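Local structure of Blo t 1 allergen (Blomia tropicalis, 5JT8) at residues Y193-G198 against S226-L231; F140-V145 against T188-Y193. The protein is a mite allergen that probably acts as a papain-family cysteine protease once its inhibitory propeptide is removed. All blocks are in the same frame, centred on the assembly; numbering follows the deposited sequence.

Interactions 1 and 2 both use helix 187-196 and share Tyr193, and their centres lie about 7 Å apart. Along the chain they come in series: interaction 2 pairs 140-145 of helix 139-154 with 188-193, and interaction 1 then pairs 193-198 with 226-231 on strand 227-230. The two meet directly, Tyr228 CD1 standing 3.5 Å from Phe191 CB and Met194 CE 3.5 Å from Ala142 O. Helix 187-196 therefore runs between the buried helix 139-154 and a short strand nearer the surface, all inside the papain-family region. In that family the helix corresponding to 139-154 is the central helix of the helical domain.

Interaction 1: Y193-G198 against S226-L231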
ATOM      1  N   TYR A 193     -17.310   1.185  -2.760  1.00 26.21           N
ATOM      2  CA  TYR A 193     -18.032   1.112  -1.508  1.00 30.02           C
ATOM      3  C   TYR A 193     -18.131   2.509  -0.884  1.00 27.12           C
ATOM      4  O   TYR A 193     -19.140   2.878  -0.291  1.00 28.27           O
ATOM      5  CB  TYR A 193     -17.340   0.133  -0.566  1.00 29.98           C
ATOM      6  CG  TYR A 193     -18.067  -0.063   0.730  1.00 34.84           C
ATOM      7  CD1 TYR A 193     -17.826   0.779   1.811  1.00 32.61           C
ATOM      8  CD2 TYR A 193     -18.998  -1.093   0.878  1.00 34.88           C
ATOM      9  CE1 TYR A 193     -18.497   0.619   2.997  1.00 33.50           C
ATOM     10  CE2 TYR A 193     -19.674  -1.271   2.073  1.00 33.16           C
ATOM     11  CZ  TYR A 193     -19.414  -0.416   3.130  1.00 33.16           C
ATOM     12  OH  TYR A 193     -20.070  -0.578   4.321  1.00 36.12           O
ATOM     13  N   MET A 194     -17.083   3.294  -1.053  1.00 25.88           N
ATOM     14  CA  MET A 194     -17.059   4.644  -0.517  1.00 30.62           C
ATOM     15  C   MET A 194     -18.070   5.546  -1.228  1.00 34.16           C
ATOM     16  O   MET A 194     -18.596   6.483  -0.641  1.00 35.20           O
ATOM     17  CB  MET A 194     -15.648   5.213  -0.628  1.00 29.17           C
ATOM     18  CG  MET A 194     -14.718   4.664   0.429  1.00 31.40           C
ATOM     19  SD  MET A 194     -13.235   5.668   0.482  1.00 41.30           S
ATOM     20  CE  MET A 194     -11.985   4.387   0.554  1.00 48.07           C
ATOM     21  N   ILE A 195     -18.365   5.238  -2.484  1.00 28.84           N
ATOM     22  CA  ILE A 195     -19.395   5.965  -3.220  1.00 24.78           C
ATOM     23  C   ILE A 195     -20.786   5.554  -2.787  1.00 30.91           C
ATOM     24  O   ILE A 195     -21.614   6.389  -2.415  1.00 39.69           O
ATOM     25  CB  ILE A 195     -19.263   5.736  -4.745  1.00 32.98           C
ATOM     26  CG1 ILE A 195     -18.004   6.419  -5.282  1.00 26.20           C
ATOM     27  CG2 ILE A 195     -20.497   6.250  -5.492  1.00 28.90           C
ATOM     28  CD1 ILE A 195     -17.585   5.883  -6.633  1.00 33.56           C
ATOM     29  N   ARG A 196     -21.057   4.257  -2.836  1.00 27.07           N
ATOM     30  CA  ARG A 196     -22.429   3.802  -2.680  1.00 28.60           C
ATOM     31  C   ARG A 196     -22.893   3.817  -1.231  1.00 30.86           C
ATOM     32  O   ARG A 196     -24.080   3.995  -0.952  1.00 38.24           O
ATOM     33  CB  ARG A 196     -22.572   2.400  -3.270  1.00 44.01           C
ATOM     34  CG  ARG A 196     -22.271   2.346  -4.761  1.00 48.67           C
ATOM     35  CD  ARG A 196     -22.306   0.920  -5.292  1.00 54.09           C
ATOM     36  NE  ARG A 196     -21.881   0.858  -6.688  1.00 58.53           N
ATOM     37  CZ  ARG A 196     -21.631  -0.267  -7.354  1.00 60.81           C
ATOM     38  NH1 ARG A 196     -21.759  -1.448  -6.754  1.00 66.86           N
ATOM     39  NH2 ARG A 196     -21.244  -0.213  -8.621  1.00 56.52           N
ATOM     40  N   THR A 197     -21.959   3.633  -0.305  1.00 33.15           N
ATOM     41  CA  THR A 197     -22.306   3.434   1.113  1.00 35.42           C
ATOM     42  C   THR A 197     -21.599   4.441   2.022  1.00 34.41           C
ATOM     43  O   THR A 197     -22.181   4.949   2.970  1.00 34.82           O
ATOM     44  CB  THR A 197     -21.935   2.010   1.569  1.00 36.16           C
ATOM     45  OG1 THR A 197     -22.582   1.057   0.716  1.00 38.51           O
ATOM     46  CG2 THR A 197     -22.344   1.751   3.036  1.00 41.21           C
ATOM     47  N   GLY A 198     -20.340   4.737   1.703  1.00 35.74           N
ATOM     48  CA  GLY A 198     -19.492   5.560   2.550  1.00 35.44           C
ATOM     49  C   GLY A 198     -18.913   4.798   3.731  1.00 32.50           C
ATOM     50  O   GLY A 198     -19.426   3.753   4.110  1.00 34.57           O
ATOM     51  N   SER A 226     -17.021  10.560  -4.620  1.00 25.73           N
ATOM     52  CA  SER A 226     -18.073  10.554  -5.629  1.00 31.43           C
ATOM     53  C   SER A 226     -17.690   9.752  -6.870  1.00 34.75           C
ATOM     54  O   SER A 226     -18.540   9.437  -7.705  1.00 34.86           O
ATOM     55  CB  SER A 226     -18.394  11.969  -6.053  1.00 30.35           C
ATOM     56  OG  SER A 226     -17.391  12.414  -6.945  1.00 34.28           O
ATOM     57  N   GLY A 227     -16.403   9.456  -7.014  1.00 25.83           N
ATOM     58  CA  GLY A 227     -15.941   8.738  -8.188  1.00 25.43           C
ATOM     59  C   GLY A 227     -14.481   8.362  -8.082  1.00 28.82           C
ATOM     60  O   GLY A 227     -13.764   8.800  -7.171  1.00 24.48           O
ATOM     61  N   TYR A 228     -14.038   7.526  -9.011  1.00 27.09           N
ATOM     62  CA  TYR A 228     -12.642   7.131  -9.078  1.00 25.58           C
ATOM     63  C   TYR A 228     -12.318   6.709 -10.502  1.00 27.21           C
ATOM     64  O   TYR A 228     -13.213   6.358 -11.269  1.00 26.56           O
ATOM     65  CB  TYR A 228     -12.355   5.992  -8.103  1.00 24.16           C
ATOM     66  CG  TYR A 228     -13.114   4.725  -8.419  1.00 28.61           C
ATOM     67  CD1 TYR A 228     -14.396   4.523  -7.927  1.00 32.57           C
ATOM     68  CD2 TYR A 228     -12.551   3.727  -9.214  1.00 27.37           C
ATOM     69  CE1 TYR A 228     -15.090   3.356  -8.205  1.00 36.38           C
ATOM     70  CE2 TYR A 228     -13.250   2.560  -9.505  1.00 29.42           C
ATOM     71  CZ  TYR A 228     -14.507   2.382  -9.003  1.00 37.61           C
ATOM     72  OH  TYR A 228     -15.191   1.219  -9.283  1.00 44.89           O
ATOM     73  N   GLN A 229     -11.047   6.758 -10.870  1.00 27.60           N
ATOM     74  CA  GLN A 229     -10.663   6.365 -12.226  1.00 27.89           C
ATOM     75  C   GLN A 229      -9.312   5.687 -12.216  1.00 25.44           C
ATOM     76  O   GLN A 229      -8.346   6.223 -11.685  1.00 25.35           O
ATOM     77  CB  GLN A 229     -10.634   7.577 -13.165  1.00 23.04           C
ATOM     78  CG  GLN A 229     -10.080   7.261 -14.578  1.00 33.47           C
ATOM     79  CD  GLN A 229     -11.034   6.411 -15.417  1.00 32.27           C
ATOM     80  OE1 GLN A 229     -12.201   6.772 -15.605  1.00 31.51           O
ATOM     81  NE2 GLN A 229     -10.540   5.277 -15.924  1.00 23.32           N
ATOM     82  N   GLN A 230      -9.252   4.507 -12.808  1.00 23.70           N
ATOM     83  CA  GLN A 230      -8.001   3.771 -12.914  1.00 24.23           C
ATOM     84  C   GLN A 230      -7.318   4.110 -14.204  1.00 26.26           C
ATOM     85  O   GLN A 230      -7.939   4.007 -15.261  1.00 30.85           O
ATOM     86  CB  GLN A 230      -8.253   2.281 -12.850  1.00 21.01           C
ATOM     87  CG  GLN A 230      -7.095   1.431 -13.321  1.00 32.18           C
ATOM     88  CD  GLN A 230      -7.256  -0.015 -12.883  1.00 39.97           C
ATOM     89  OE1 GLN A 230      -7.997  -0.300 -11.952  1.00 46.21           O
ATOM     90  NE2 GLN A 230      -6.576  -0.928 -13.559  1.00 35.84           N
ATOM     91  N   LEU A 231      -6.054   4.514 -14.128  1.00 26.08           N
ATOM     92  CA  LEU A 231      -5.316   4.908 -15.323  1.00 22.36           C
ATOM     93  C   LEU A 231      -4.964   3.692 -16.199  1.00 27.29           C
ATOM     94  O   LEU A 231      -5.030   2.534 -15.764  1.00 24.93           O
ATOM     95  CB  LEU A 231      -4.032   5.669 -14.958  1.00 20.95           C
ATOM     96  CG  LEU A 231      -4.083   7.011 -14.199  1.00 26.41           C
ATOM     97  CD1 LEU A 231      -2.666   7.619 -14.113  1.00 28.25           C
ATOM     98  CD2 LEU A 231      -5.042   8.016 -14.835  1.00 21.79           C
TER
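Ile195, in the last turn of helix 187-196, makes the whole approach to the start of strand 227-230, and it does so with the CG1-CD1 branch. With CG1 anti to the carbonyl carbon (chi1 -69°) and CD1 extended beyond it (chi2 162°), this branch reaches along the backbone of the strand. CG1 lies 3.7 Å from Ser226 C, and CD1 ends 3.6 Å from Gly227 CA, a contact with main chain.

The same methyl meets the Tyr228 ring at its edge, near the ring plane, with Ile195 CD1 3.7 Å from Tyr228 CD1. The two side chains cross at about a right angle, so the contact is methyl against rim, with no stacking over the face. Tyr228 has CG between its backbone N and carbonyl carbon (chi1 63°), which sets the ring on the side of the strand that faces helix 187-196.

No hydrogen bond joins the two segments; the 133 Å² buried between them comes from van der Waals packing of one aliphatic branch on main chain and a ring edge, near the surface. Two residues before the isoleucine, Tyr193 O accepts from both Thr197 N and Gly198 N, where the helix ends.

Ser226 and Gly227 both face Thr332 in a classic beta bulge, joining the strand to its antiparallel partner 329-332. Tyr228 also touches Thr188, Phe191 and Lys192, so its ring lies between strand 227-230 and helix 187-196.

Interaction 2: F140-V145 against T188-Y193; sequences FAAAGV and TEAFKY. With NO3 (nitrate ion), chain G.
Ala142 and Ala190 meet methyl to methyl, CB to CB at 3.5 Å, where helices 139-154 and 187-196 pass each other. The same two residues have the nearest CA atoms across the contact, 6.3 Å apart, and the segment axes cross at an angle of -50°. With only methyl groups at the crossing point, the axes can pass at 8.8 Å.

Phe191 supplies the large bump. With CG anti to the carbonyl carbon (chi1 -73°), the ring swings toward helix 139-154 although its CB does not point there, and it fits into the hollow between Ala142 and Val145, one turn apart. Ala142 CB sits over one face, 4.0 Å from the ring centroid and 18° off its normal, a CH-pi contact displaced toward the rim. Val145 approaches differently: its CB lies in the ring plane at the edge, 3.9 Å from Phe191 CZ, and the two side chains cross at about a right angle. The ring is thus met on a face and on its edge by neighbouring turns of one helix. Its CE1 also comes within 3.4 Å of Ala142 O, which is packing against a carbonyl rather than a hydrogen bond.

At the start of 188-193, a nitrate, probably from the crystallisation liquor, lies against Thr188 N, with weak bonds to two of its oxygens.

No hydrogen bond or salt bridge crosses between the helices, and all four touching residues are buried. Cohesion therefore probably rests on close fit, dispersion and the burial of apolar surface, in keeping with the interior of a helical domain.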
ATOM      1  N   PHE A 140      -6.370  -0.098   3.094  1.00 26.11           N
ATOM      2  CA  PHE A 140      -5.601   1.035   3.617  1.00 25.86           C
ATOM      3  C   PHE A 140      -5.238   2.049   2.519  1.00 24.62           C
ATOM      4  O   PHE A 140      -5.240   3.258   2.767  1.00 24.39           O
ATOM      5  CB  PHE A 140      -4.345   0.535   4.341  1.00 28.99           C
ATOM      6  CG  PHE A 140      -4.637  -0.045   5.700  1.00 27.85           C
ATOM      7  CD1 PHE A 140      -5.105  -1.344   5.832  1.00 28.66           C
ATOM      8  CD2 PHE A 140      -4.492   0.733   6.841  1.00 33.58           C
ATOM      9  CE1 PHE A 140      -5.410  -1.873   7.101  1.00 32.39           C
ATOM     10  CE2 PHE A 140      -4.786   0.231   8.090  1.00 29.85           C
ATOM     11  CZ  PHE A 140      -5.252  -1.078   8.234  1.00 31.23           C
ATOM     12  N   ALA A 141      -4.961   1.561   1.314  1.00 23.97           N
ATOM     13  CA  ALA A 141      -4.545   2.438   0.233  1.00 22.95           C
ATOM     14  C   ALA A 141      -5.718   3.321  -0.211  1.00 24.80           C
ATOM     15  O   ALA A 141      -5.576   4.537  -0.390  1.00 23.69           O
ATOM     16  CB  ALA A 141      -3.980   1.610  -0.958  1.00 22.59           C
ATOM     17  N   ALA A 142      -6.882   2.709  -0.355  1.00 22.66           N
ATOM     18  CA  ALA A 142      -8.072   3.459  -0.718  1.00 23.14           C
ATOM     19  C   ALA A 142      -8.435   4.451   0.385  1.00 22.78           C
ATOM     20  O   ALA A 142      -8.716   5.609   0.113  1.00 24.16           O
ATOM     21  CB  ALA A 142      -9.233   2.511  -0.986  1.00 22.79           C
ATOM     22  N   ALA A 143      -8.445   3.986   1.630  1.00 23.80           N
ATOM     23  CA  ALA A 143      -8.824   4.855   2.741  1.00 35.28           C
ATOM     24  C   ALA A 143      -7.842   6.011   2.850  1.00 31.45           C
ATOM     25  O   ALA A 143      -8.239   7.130   3.135  1.00 24.17           O
ATOM     26  CB  ALA A 143      -8.887   4.079   4.047  1.00 25.75           C
ATOM     27  N   GLY A 144      -6.567   5.720   2.603  1.00 27.25           N
ATOM     28  CA  GLY A 144      -5.505   6.713   2.644  1.00 23.56           C
ATOM     29  C   GLY A 144      -5.685   7.831   1.620  1.00 22.69           C
ATOM     30  O   GLY A 144      -5.536   9.018   1.922  1.00 25.51           O
ATOM     31  N   VAL A 145      -5.996   7.451   0.393  1.00 22.07           N
ATOM     32  CA  VAL A 145      -6.296   8.433  -0.643  1.00 22.01           C
ATOM     33  C   VAL A 145      -7.496   9.287  -0.218  1.00 24.60           C
ATOM     34  O   VAL A 145      -7.436  10.514  -0.286  1.00 28.46           O
ATOM     35  CB  VAL A 145      -6.577   7.747  -1.993  1.00 26.88           C
ATOM     36  CG1 VAL A 145      -7.268   8.693  -2.960  1.00 19.80           C
ATOM     37  CG2 VAL A 145      -5.275   7.229  -2.579  1.00 27.82           C
ATOM     38  N   THR A 188     -10.122  -0.378  -6.033  1.00 28.54           N
ATOM     39  CA  THR A 188     -11.217   0.157  -6.847  1.00 27.36           C
ATOM     40  C   THR A 188     -12.562  -0.253  -6.241  1.00 23.70           C
ATOM     41  O   THR A 188     -13.493   0.545  -6.160  1.00 27.17           O
ATOM     42  CB  THR A 188     -11.156  -0.324  -8.314  1.00 26.34           C
ATOM     43  OG1 THR A 188     -10.987  -1.742  -8.332  1.00 31.82           O
ATOM     44  CG2 THR A 188      -9.984   0.344  -9.054  1.00 23.67           C
ATOM     45  N   GLU A 189     -12.631  -1.496  -5.792  1.00 23.74           N
ATOM     46  CA  GLU A 189     -13.813  -1.994  -5.136  1.00 25.69           C
ATOM     47  C   GLU A 189     -14.056  -1.225  -3.848  1.00 33.62           C
ATOM     48  O   GLU A 189     -15.202  -0.944  -3.504  1.00 31.03           O
ATOM     49  CB  GLU A 189     -13.677  -3.477  -4.871  1.00 26.14           C
ATOM     50  CG  GLU A 189     -13.776  -4.354  -6.134  1.00 39.13           C
ATOM     51  CD  GLU A 189     -15.159  -4.338  -6.788  1.00 35.78           C
ATOM     52  OE1 GLU A 189     -15.419  -3.438  -7.608  1.00 39.87           O
ATOM     53  OE2 GLU A 189     -15.989  -5.226  -6.489  1.00 42.35           O
ATOM     54  N   ALA A 190     -12.976  -0.854  -3.160  1.00 29.51           N
ATOM     55  CA  ALA A 190     -13.094  -0.083  -1.929  1.00 26.54           C
ATOM     56  C   ALA A 190     -13.686   1.304  -2.186  1.00 32.50           C
ATOM     57  O   ALA A 190     -14.569   1.753  -1.453  1.00 28.51           O
ATOM     58  CB  ALA A 190     -11.721   0.031  -1.245  1.00 26.99           C
ATOM     59  N   PHE A 191     -13.186   1.993  -3.219  1.00 30.12           N
ATOM     60  CA  PHE A 191     -13.731   3.295  -3.590  1.00 27.74           C
ATOM     61  C   PHE A 191     -15.192   3.175  -3.976  1.00 30.39           C
ATOM     62  O   PHE A 191     -15.993   4.039  -3.642  1.00 30.97           O
ATOM     63  CB  PHE A 191     -12.949   3.908  -4.749  1.00 26.90           C
ATOM     64  CG  PHE A 191     -11.603   4.410  -4.364  1.00 25.41           C
ATOM     65  CD1 PHE A 191     -11.452   5.243  -3.255  1.00 26.10           C
ATOM     66  CD2 PHE A 191     -10.485   4.033  -5.082  1.00 21.72           C
ATOM     67  CE1 PHE A 191     -10.205   5.700  -2.890  1.00 25.66           C
ATOM     68  CE2 PHE A 191      -9.227   4.488  -4.729  1.00 29.41           C
ATOM     69  CZ  PHE A 191      -9.081   5.326  -3.636  1.00 23.62           C
ATOM     70  N   LYS A 192     -15.527   2.103  -4.701  1.00 25.55           N
ATOM     71  CA  LYS A 192     -16.918   1.820  -5.066  1.00 24.12           C
ATOM     72  C   LYS A 192     -17.805   1.821  -3.814  1.00 26.83           C
ATOM     73  O   LYS A 192     -18.905   2.378  -3.798  1.00 29.83           O
ATOM     74  CB  LYS A 192     -17.011   0.475  -5.793  1.00 36.12           C
ATOM     75  CG  LYS A 192     -18.417   0.016  -6.131  1.00 43.19           C
ATOM     76  CD  LYS A 192     -18.418  -1.360  -6.817  1.00 45.38           C
ATOM     77  CE  LYS A 192     -17.709  -1.303  -8.168  1.00 44.11           C
ATOM     78  NZ  LYS A 192     -17.569  -2.661  -8.773  1.00 51.58           N
ATOM     79  N   TYR A 193     -17.310   1.185  -2.760  1.00 26.21           N
ATOM     80  CA  TYR A 193     -18.032   1.112  -1.508  1.00 30.02           C
ATOM     81  C   TYR A 193     -18.131   2.509  -0.884  1.00 27.12           C
ATOM     82  O   TYR A 193     -19.140   2.878  -0.291  1.00 28.27           O
ATOM     83  CB  TYR A 193     -17.340   0.133  -0.566  1.00 29.98           C
ATOM     84  CG  TYR A 193     -18.067  -0.063   0.730  1.00 34.84           C
ATOM     85  CD1 TYR A 193     -17.826   0.779   1.811  1.00 32.61           C
ATOM     86  CD2 TYR A 193     -18.998  -1.093   0.878  1.00 34.88           C
ATOM     87  CE1 TYR A 193     -18.497   0.619   2.997  1.00 33.50           C
ATOM     88  CE2 TYR A 193     -19.674  -1.271   2.073  1.00 33.16           C
ATOM     89  CZ  TYR A 193     -19.414  -0.416   3.130  1.00 33.16           C
ATOM     90  OH  TYR A 193     -20.070  -0.578   4.321  1.00 36.12           O
TER
HETATM   91  N   NO3 G 404      -7.200  -1.827  -7.658  1.00 56.17           N
HETATM   92  O1  NO3 G 404      -7.105  -0.880  -6.826  1.00 63.20           O
HETATM   93  O2  NO3 G 404      -8.034  -2.740  -7.434  1.00 47.53           O
HETATM   94  O3  NO3 G 404      -6.476  -1.854  -8.704  1.00 58.35           O